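Local structure of SusD superfamily protein (Bacteroides vulgatus, 3MYV) at residues G34-M43 and R262-N270; V56-N64 and R410-D420. The protein probably binds polysaccharide at the outer membrane, as other SusD-family proteins do, presumably to help in glycan capture and uptake. All coordinates share one frame; numbering follows the deposited sequence.

Contact 1: residues G34-M43 and R262-N270; sequences GAAMFAYGDM and RDSWGYLLN
The indole of Trp265 lies against one side of helix 36-43, a knob in the hole formed by Phe38, Ala39, Asp42 and Met43. Phe38 lies snugly against the indole: its CB stands over the five-membered ring, 3.5 Å from the centroid and only 21° off the normal, a CH-pi contact. The two rings then form an offset stack, centroids 5.0 Å apart and planes at 26°. Trp265 reaches this far because its CG is anti to the backbone N (chi1 -168°), which throws the indole out from its own short helix. The backbone N of Ala39 lies over the same face as Phe38 CB, near CZ3 and CH2, while the opposite face is covered by Leu269 CG of the same segment, 3.7 Å above the plane. The selenomethionine Met43 touches both Trp265 CH2 and Leu269 CD2 with its CE, 3.9 Å from Leu269 CD2.

Two helix starts meet here, since Ala35 and Ser264 are both N-cap residues. One belongs to the N-terminal part of the SusD-family chain, the other to a short helix more than 200 residues later. Between them Ala35 CB packs 3.8 Å from Leu268 CD1. Next to it the backbones join directly: Trp265 N donates to Gly34 O at 3.0 Å, with the donor in the carbonyl plane.

At the polar edge, Asp42 OD2 comes 3.9 Å from Trp265 CZ2. Gly393 ties the two side chains together, its O accepting from Trp265 NE1 and its N donating to Asp42 OD1, which helps fix the turn of the indole. Ser264 OG accepts a weak capping bond from Tyr267 N and also bonds to Gly261 O; Asp263 OD2 is paired with Ser30 OG.

Contact 2: residues V56-N64 and R410-D420; sequences VCNTCYMFN and RKGGYHLPSVD
Tyr61 and Arg410 reach past each other in opposite directions, each ending on the other's segment. Helix 56-61 finishes here in a Schellman motif, with Phe63 at positive phi as the C-prime residue, and the loop 410-420 closes over that end. Arg410 NH2 donates almost straight (176°) to a lone pair of Tyr61 O at 2.8 Å, the acceptor lying in the guanidinium plane. The phenol runs the other way, its CG anti to the backbone N (chi1 172°), so that OH receives Leu416 N at 3.0 Å and shares a 2.7 Å hydrogen bond with His415 ND1. The phenol and imidazole meet rim to rim, nearly coplanar. Val419 CG2 and Leu416 CG pack obliquely against the phenol, CG2 3.6 Å from Tyr61 CZ.

Phe63 brings CE1 over one face of the guanidinium, the planes 83° apart. Other carbonyls position Arg410: NH1 holds Asp420 O, while NE bonds to Gly45 O. Further out, the selenomethionine Met62 curls back over the type II turn 416-419 until CE is 3.5 Å from Pro417 O. One water links Tyr61 O, Arg410 NH1 and Asp420 N; it donates to Asp420 OD2 at 2.6 Å, and that oxygen takes a second water, which also donates to Met62 O.

How the contacts relate
Contact 1 is the deeper of the two, its touching residues nearly all buried and its centre about 12 Å from the chain's centre; the centre of contact 2 lies about 21 Å out, and that contact is only partly buried. Their chemistry follows: an indole packed between apolar groups with a single backbone bond across in the first, phenol, guanidinium and water bonds in the second. Helices 36-43 and 56-61 pack together, Met43 CB 3.7 Å from Cys57 O, and Trp265 CZ3 also reaches Cys57 SG. Arg410 NH2 probably hydrogen-bonds Met43 O, at 3.1 Å, tying the outer loop to the end of the inner helix. Both pair an N-terminal helix with a much later segment.

Contact 1: residues G34-M43 and R262-N270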
loop_
_atom_site.group_PDB
_atom_site.type_symbol
_atom_site.label_atom_id
_atom_site.label_comp_id
_atom_site.label_asym_id
_atom_site.label_seq_id
_atom_site.Cartn_x
_atom_site.Cartn_y
_atom_site.Cartn_z
ATOM N N GLY A 34 7.724 7.015 -0.950
ATOM C CA GLY A 34 8.560 7.558 0.113
ATOM C C GLY A 34 7.784 8.065 1.320
ATOM O O GLY A 34 8.354 8.168 2.418
ATOM N N ALA A 35 6.505 8.382 1.122
ATOM C CA ALA A 35 5.654 8.914 2.193
ATOM C C ALA A 35 4.163 9.011 1.826
ATOM O O ALA A 35 3.307 8.529 2.571
ATOM C CB ALA A 35 6.161 10.314 2.629
ATOM N N ALA A 36 3.842 9.673 0.718
ATOM C CA ALA A 36 2.437 10.062 0.446
ATOM C C ALA A 36 1.438 8.906 0.456
ATOM O O ALA A 36 0.326 9.074 0.944
ATOM C CB ALA A 36 2.298 10.865 -0.854
HETATM N N MSE A 37 1.814 7.758 -0.099
HETATM C CA MSE A 37 0.871 6.606 -0.186
HETATM C C MSE A 37 0.428 6.167 1.225
HETATM O O MSE A 37 -0.733 5.804 1.443
HETATM C CB MSE A 37 1.504 5.408 -0.904
HETATM C CG MSE A 37 1.076 5.090 -2.301
HETATM SE SE MSE A 37 -0.731 5.341 -2.885
HETATM C CE MSE A 37 -1.788 4.981 -1.353
ATOM N N PHE A 38 1.338 6.263 2.172
ATOM C CA PHE A 38 1.108 5.819 3.529
ATOM C C PHE A 38 0.308 6.841 4.269
ATOM O O PHE A 38 -0.606 6.488 4.995
ATOM C CB PHE A 38 2.433 5.500 4.214
ATOM C CG PHE A 38 3.236 4.467 3.469
ATOM C CD1 PHE A 38 2.840 3.141 3.470
ATOM C CD2 PHE A 38 4.347 4.820 2.746
ATOM C CE1 PHE A 38 3.541 2.198 2.757
ATOM C CE2 PHE A 38 5.062 3.886 2.033
ATOM C CZ PHE A 38 4.668 2.577 2.035
ATOM N N ALA A 39 0.627 8.118 4.068
ATOM C CA ALA A 39 -0.189 9.190 4.636
ATOM C C ALA A 39 -1.633 8.999 4.218
ATOM O O ALA A 39 -2.564 9.147 5.006
ATOM C CB ALA A 39 0.334 10.541 4.190
ATOM N N TYR A 40 -1.809 8.662 2.954
ATOM C CA TYR A 40 -3.134 8.549 2.365
ATOM C C TYR A 40 -3.906 7.382 2.989
ATOM O O TYR A 40 -5.013 7.552 3.507
ATOM C CB TYR A 40 -2.990 8.366 0.847
ATOM C CG TYR A 40 -4.271 8.538 0.072
ATOM C CD1 TYR A 40 -5.174 7.495 -0.050
ATOM C CD2 TYR A 40 -4.580 9.761 -0.529
ATOM C CE1 TYR A 40 -6.373 7.648 -0.766
ATOM C CE2 TYR A 40 -5.774 9.924 -1.232
ATOM C CZ TYR A 40 -6.662 8.858 -1.343
ATOM O OH TYR A 40 -7.840 9.043 -2.034
ATOM N N GLY A 41 -3.282 6.215 2.994
ATOM C CA GLY A 41 -3.900 5.007 3.548
ATOM C C GLY A 41 -4.155 4.984 5.055
ATOM O O GLY A 41 -5.100 4.356 5.512
ATOM N N ASP A 42 -3.282 5.620 5.835
ATOM C CA ASP A 42 -3.408 5.624 7.292
ATOM C C ASP A 42 -4.185 6.824 7.821
ATOM O O ASP A 42 -5.044 6.679 8.696
ATOM C CB ASP A 42 -2.025 5.596 7.935
ATOM C CG ASP A 42 -1.371 4.222 7.842
ATOM O OD1 ASP A 42 -1.866 3.324 8.524
ATOM O OD2 ASP A 42 -0.367 4.065 7.109
HETATM N N MSE A 43 -3.890 8.029 7.309
HETATM C CA MSE A 43 -4.483 9.230 7.881
HETATM C C MSE A 43 -5.978 9.334 7.604
HETATM O O MSE A 43 -6.691 10.015 8.335
HETATM C CB MSE A 43 -3.763 10.496 7.408
HETATM C CG MSE A 43 -2.282 10.541 7.900
HETATM SE SE MSE A 43 -2.139 10.847 9.807
HETATM C CE MSE A 43 -0.463 9.959 10.061
ATOM N N ARG A 262 14.220 14.103 5.607
ATOM C CA ARG A 262 13.278 14.619 6.581
ATOM C C ARG A 262 11.832 14.542 6.076
ATOM O O ARG A 262 10.911 14.667 6.884
ATOM C CB ARG A 262 13.629 16.038 7.025
ATOM C CG ARG A 262 14.850 16.119 7.885
ATOM C CD ARG A 262 15.047 17.550 8.314
ATOM N NE ARG A 262 15.977 17.711 9.406
ATOM C CZ ARG A 262 16.604 18.842 9.730
ATOM N NH1 ARG A 262 16.421 19.963 9.034
ATOM N NH2 ARG A 262 17.409 18.859 10.781
ATOM N N ASP A 263 11.601 14.339 4.766
ATOM C CA ASP A 263 10.234 14.059 4.319
ATOM C C ASP A 263 9.939 12.596 3.984
ATOM O O ASP A 263 8.932 12.308 3.321
ATOM C CB ASP A 263 9.702 15.041 3.249
ATOM C CG ASP A 263 10.299 14.841 1.854
ATOM O OD1 ASP A 263 11.300 14.138 1.653
ATOM O OD2 ASP A 263 9.732 15.459 0.928
ATOM N N SER A 264 10.818 11.696 4.434
ATOM C CA SER A 264 10.535 10.246 4.459
ATOM C C SER A 264 9.469 9.987 5.501
ATOM O O SER A 264 9.416 10.694 6.516
ATOM C CB SER A 264 11.801 9.414 4.803
ATOM O OG SER A 264 12.224 9.596 6.151
ATOM N N TRP A 265 8.627 8.981 5.249
ATOM C CA TRP A 265 7.607 8.531 6.209
ATOM C C TRP A 265 8.177 8.298 7.617
ATOM O O TRP A 265 7.549 8.663 8.612
ATOM C CB TRP A 265 6.990 7.233 5.680
ATOM C CG TRP A 265 5.716 6.716 6.349
ATOM C CD1 TRP A 265 5.483 5.427 6.710
ATOM C CD2 TRP A 265 4.511 7.439 6.646
ATOM N NE1 TRP A 265 4.217 5.291 7.217
ATOM C CE2 TRP A 265 3.586 6.502 7.168
ATOM C CE3 TRP A 265 4.103 8.768 6.491
ATOM C CZ2 TRP A 265 2.317 6.863 7.577
ATOM C CZ3 TRP A 265 2.821 9.123 6.891
ATOM C CH2 TRP A 265 1.947 8.179 7.424
ATOM N N GLY A 266 9.373 7.714 7.688
ATOM C CA GLY A 266 10.051 7.493 8.956
ATOM C C GLY A 266 10.314 8.744 9.773
ATOM O O GLY A 266 10.186 8.734 10.988
ATOM N N TYR A 267 10.650 9.836 9.110
ATOM C CA TYR A 267 10.895 11.092 9.801
ATOM C C TYR A 267 9.622 11.866 10.070
ATOM O O TYR A 267 9.479 12.490 11.125
ATOM C CB TYR A 267 11.903 11.929 9.018
ATOM C CG TYR A 267 12.584 13.023 9.788
ATOM C CD1 TYR A 267 12.012 14.288 9.902
ATOM C CD2 TYR A 267 13.848 12.835 10.348
ATOM C CE1 TYR A 267 12.672 15.330 10.570
ATOM C CE2 TYR A 267 14.488 13.847 11.019
ATOM C CZ TYR A 267 13.907 15.113 11.131
ATOM O OH TYR A 267 14.592 16.148 11.789
ATOM N N LEU A 268 8.653 11.761 9.165
ATOM C CA LEU A 268 7.362 12.440 9.371
ATOM C C LEU A 268 6.583 11.893 10.558
ATOM O O LEU A 268 5.961 12.658 11.287
ATOM C CB LEU A 268 6.509 12.328 8.115
ATOM C CG LEU A 268 7.060 12.969 6.847
ATOM C CD1 LEU A 268 6.087 12.609 5.699
ATOM C CD2 LEU A 268 7.202 14.462 7.008
ATOM N N LEU A 269 6.579 10.573 10.747
ATOM C CA LEU A 269 5.802 9.955 11.835
ATOM C C LEU A 269 6.497 10.097 13.198
ATOM O O LEU A 269 5.893 9.881 14.239
ATOM C CB LEU A 269 5.552 8.470 11.574
ATOM C CG LEU A 269 4.466 8.073 10.562
ATOM C CD1 LEU A 269 4.163 6.606 10.718
ATOM C CD2 LEU A 269 3.189 8.889 10.739
ATOM N N ASN A 270 7.780 10.370 13.180
ATOM C CA ASN A 270 8.563 10.352 14.421
ATOM C C ASN A 270 8.342 11.622 15.247
ATOM O O ASN A 270 8.429 12.742 14.740
ATOM C CB ASN A 270 10.042 10.179 14.084
ATOM C CG ASN A 270 10.852 9.760 15.249
ATOM O OD1 ASN A 270 11.165 10.568 16.136
ATOM N ND2 ASN A 270 11.279 8.481 15.247
#

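Contact 2: residues V56-N64 and R410-D420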
loop_
_atom_site.group_PDB
_atom_site.type_symbol
_atom_site.label_atom_id
_atom_site.label_comp_id
_atom_site.label_asym_id
_atom_site.label_seq_id
_atom_site.Cartn_x
_atom_site.Cartn_y
_atom_site.Cartn_z
ATOM N N VAL A 56 1.195 16.805 4.233
ATOM C CA VAL A 56 0.400 15.750 3.567
ATOM C C VAL A 56 -0.392 14.893 4.550
ATOM O O VAL A 56 -1.518 14.475 4.248
ATOM C CB VAL A 56 1.267 14.859 2.620
ATOM C CG1 VAL A 56 2.226 13.991 3.411
ATOM C CG2 VAL A 56 0.375 14.007 1.708
ATOM N N CYS A 57 0.145 14.640 5.735
ATOM C CA CYS A 57 -0.625 13.918 6.751
ATOM C C CYS A 57 -1.897 14.710 7.089
ATOM O O CYS A 57 -2.985 14.144 7.193
ATOM C CB CYS A 57 0.203 13.669 8.019
ATOM S SG CYS A 57 1.468 12.353 7.817
ATOM N N ASN A 58 -1.742 16.020 7.249
ATOM C CA ASN A 58 -2.835 16.880 7.667
ATOM C C ASN A 58 -3.951 16.982 6.597
ATOM O O ASN A 58 -5.119 16.776 6.902
ATOM C CB ASN A 58 -2.296 18.240 8.059
ATOM C CG ASN A 58 -3.357 19.127 8.651
ATOM O OD1 ASN A 58 -4.077 19.786 7.934
ATOM N ND2 ASN A 58 -3.454 19.140 9.956
ATOM N N THR A 59 -3.565 17.265 5.354
ATOM C CA THR A 59 -4.518 17.422 4.265
ATOM C C THR A 59 -5.188 16.075 3.972
ATOM O O THR A 59 -6.376 16.039 3.768
ATOM C CB THR A 59 -3.857 18.040 3.017
ATOM O OG1 THR A 59 -2.791 17.198 2.538
ATOM C CG2 THR A 59 -3.309 19.488 3.352
ATOM N N CYS A 60 -4.448 14.962 4.022
ATOM C CA CYS A 60 -5.121 13.641 3.908
ATOM C C CYS A 60 -6.122 13.399 5.048
ATOM O O CYS A 60 -7.280 13.017 4.821
ATOM C CB CYS A 60 -4.104 12.497 3.829
ATOM S SG CYS A 60 -3.200 12.445 2.250
ATOM N N TYR A 61 -5.692 13.635 6.277
ATOM C CA TYR A 61 -6.575 13.442 7.433
ATOM C C TYR A 61 -7.844 14.279 7.328
ATOM O O TYR A 61 -8.947 13.813 7.631
ATOM C CB TYR A 61 -5.793 13.811 8.686
ATOM C CG TYR A 61 -6.576 13.858 9.958
ATOM C CD1 TYR A 61 -6.993 12.687 10.572
ATOM C CD2 TYR A 61 -6.795 15.059 10.614
ATOM C CE1 TYR A 61 -7.699 12.730 11.797
ATOM C CE2 TYR A 61 -7.477 15.114 11.824
ATOM C CZ TYR A 61 -7.918 13.946 12.413
ATOM O OH TYR A 61 -8.599 14.021 13.593
HETATM N N MSE A 62 -7.669 15.525 6.900
HETATM C CA MSE A 62 -8.772 16.480 6.800
HETATM C C MSE A 62 -9.521 16.394 5.460
HETATM O O MSE A 62 -10.423 17.197 5.206
HETATM C CB MSE A 62 -8.231 17.892 7.011
HETATM C CG MSE A 62 -7.629 18.136 8.393
HETATM SE SE MSE A 62 -8.878 17.934 9.845
HETATM C CE MSE A 62 -10.104 19.447 9.511
ATOM N N PHE A 63 -9.181 15.420 4.612
ATOM C CA PHE A 63 -9.746 15.348 3.235
ATOM C C PHE A 63 -9.767 16.725 2.549
ATOM O O PHE A 63 -10.699 17.066 1.842
ATOM C CB PHE A 63 -11.131 14.679 3.205
ATOM C CG PHE A 63 -11.088 13.197 3.529
ATOM C CD1 PHE A 63 -10.790 12.760 4.823
ATOM C CD2 PHE A 63 -11.328 12.237 2.536
ATOM C CE1 PHE A 63 -10.706 11.368 5.130
ATOM C CE2 PHE A 63 -11.276 10.843 2.825
ATOM C CZ PHE A 63 -10.955 10.409 4.122
ATOM N N ASN A 64 -8.685 17.481 2.743
ATOM C CA ASN A 64 -8.553 18.822 2.182
ATOM C C ASN A 64 -7.850 18.696 0.828
ATOM O O ASN A 64 -6.626 18.770 0.752
ATOM C CB ASN A 64 -7.743 19.715 3.136
ATOM C CG ASN A 64 -7.490 21.091 2.571
ATOM O OD1 ASN A 64 -8.060 21.457 1.552
ATOM N ND2 ASN A 64 -6.601 21.845 3.204
ATOM N N ARG A 410 -14.394 8.386 13.025
ATOM C CA ARG A 410 -13.248 9.189 13.444
ATOM C C ARG A 410 -13.783 10.318 14.299
ATOM O O ARG A 410 -14.014 11.430 13.828
ATOM C CB ARG A 410 -12.502 9.728 12.210
ATOM C CG ARG A 410 -12.246 8.636 11.162
ATOM C CD ARG A 410 -12.286 9.138 9.725
ATOM N NE ARG A 410 -10.995 9.677 9.344
ATOM C CZ ARG A 410 -10.760 10.889 8.851
ATOM N NH1 ARG A 410 -11.733 11.736 8.603
ATOM N NH2 ARG A 410 -9.517 11.225 8.557
ATOM N N LYS A 411 -14.012 10.009 15.566
ATOM C CA LYS A 411 -14.578 10.983 16.482
ATOM C C LYS A 411 -14.089 10.761 17.905
ATOM O O LYS A 411 -13.576 9.683 18.261
ATOM C CB LYS A 411 -16.109 10.974 16.389
ATOM C CG LYS A 411 -16.798 9.733 16.900
ATOM C CD LYS A 411 -18.304 9.825 16.644
ATOM C CE LYS A 411 -19.022 8.557 17.116
ATOM N NZ LYS A 411 -20.515 8.656 17.028
ATOM N N GLY A 412 -14.213 11.806 18.713
ATOM C CA GLY A 412 -13.732 11.772 20.091
ATOM C C GLY A 412 -12.221 11.668 20.190
ATOM O O GLY A 412 -11.489 12.113 19.291
ATOM N N GLY A 413 -11.764 11.096 21.299
ATOM C CA GLY A 413 -10.348 10.948 21.573
ATOM C C GLY A 413 -9.636 12.280 21.564
ATOM O O GLY A 413 -10.060 13.236 22.207
ATOM N N TYR A 414 -8.556 12.354 20.799
ATOM C CA TYR A 414 -7.868 13.601 20.566
ATOM C C TYR A 414 -7.855 13.966 19.071
ATOM O O TYR A 414 -6.937 14.617 18.566
ATOM C CB TYR A 414 -6.460 13.557 21.173
ATOM C CG TYR A 414 -5.602 12.323 20.942
ATOM C CD1 TYR A 414 -4.846 12.175 19.773
ATOM C CD2 TYR A 414 -5.471 11.341 21.932
ATOM C CE1 TYR A 414 -4.034 11.068 19.574
ATOM C CE2 TYR A 414 -4.653 10.242 21.757
ATOM C CZ TYR A 414 -3.928 10.101 20.566
ATOM O OH TYR A 414 -3.112 9.008 20.403
ATOM N N HIS A 415 -8.914 13.587 18.376
ATOM C CA HIS A 415 -9.115 14.044 17.008
ATOM C C HIS A 415 -9.149 15.568 16.933
ATOM O O HIS A 415 -9.584 16.252 17.874
ATOM C CB HIS A 415 -10.389 13.452 16.410
ATOM C CG HIS A 415 -10.225 12.045 15.911
ATOM N ND1 HIS A 415 -9.616 11.750 14.708
ATOM C CD2 HIS A 415 -10.608 10.860 16.440
ATOM C CE1 HIS A 415 -9.621 10.441 14.531
ATOM N NE2 HIS A 415 -10.199 9.877 15.575
ATOM N N LEU A 416 -8.696 16.096 15.805
ATOM C CA LEU A 416 -8.712 17.534 15.583
ATOM C C LEU A 416 -10.103 18.075 15.299
ATOM O O LEU A 416 -10.981 17.349 14.815
ATOM C CB LEU A 416 -7.809 17.897 14.410
ATOM C CG LEU A 416 -6.348 17.429 14.448
ATOM C CD1 LEU A 416 -5.584 18.033 13.276
ATOM C CD2 LEU A 416 -5.704 17.811 15.775
ATOM N N PRO A 417 -10.307 19.371 15.568
ATOM C CA PRO A 417 -11.618 19.947 15.234
ATOM C C PRO A 417 -11.930 19.813 13.741
ATOM O O PRO A 417 -11.038 19.861 12.908
ATOM C CB PRO A 417 -11.471 21.437 15.608
ATOM C CG PRO A 417 -10.344 21.493 16.587
ATOM C CD PRO A 417 -9.412 20.342 16.219
ATOM N N SER A 418 -13.201 19.653 13.424
ATOM C CA SER A 418 -13.679 19.613 12.060
ATOM C C SER A 418 -13.258 18.407 11.247
ATOM O O SER A 418 -13.523 18.378 10.052
ATOM C CB SER A 418 -13.312 20.902 11.324
ATOM O OG SER A 418 -13.918 22.002 11.968
ATOM N N VAL A 419 -12.653 17.398 11.875
ATOM C CA VAL A 419 -12.404 16.130 11.177
ATOM C C VAL A 419 -13.743 15.587 10.637
ATOM O O VAL A 419 -14.809 15.813 11.244
ATOM C CB VAL A 419 -11.730 15.078 12.070
ATOM C CG1 VAL A 419 -12.638 14.681 13.251
ATOM C CG2 VAL A 419 -11.319 13.851 11.226
ATOM N N ASP A 420 -13.696 14.931 9.485
ATOM C CA ASP A 420 -14.879 14.237 8.963
ATOM C C ASP A 420 -15.111 12.976 9.798
ATOM O O ASP A 420 -14.325 12.021 9.752
ATOM C CB ASP A 420 -14.716 13.885 7.483
ATOM C CG ASP A 420 -14.663 15.106 6.597
ATOM O OD1 ASP A 420 -15.697 15.780 6.398
ATOM O OD2 ASP A 420 -13.570 15.404 6.120
HETATM O O HOH W 1 -11.631 14.583 7.704
HETATM O O HOH W 2 -13.546 17.542 4.616
#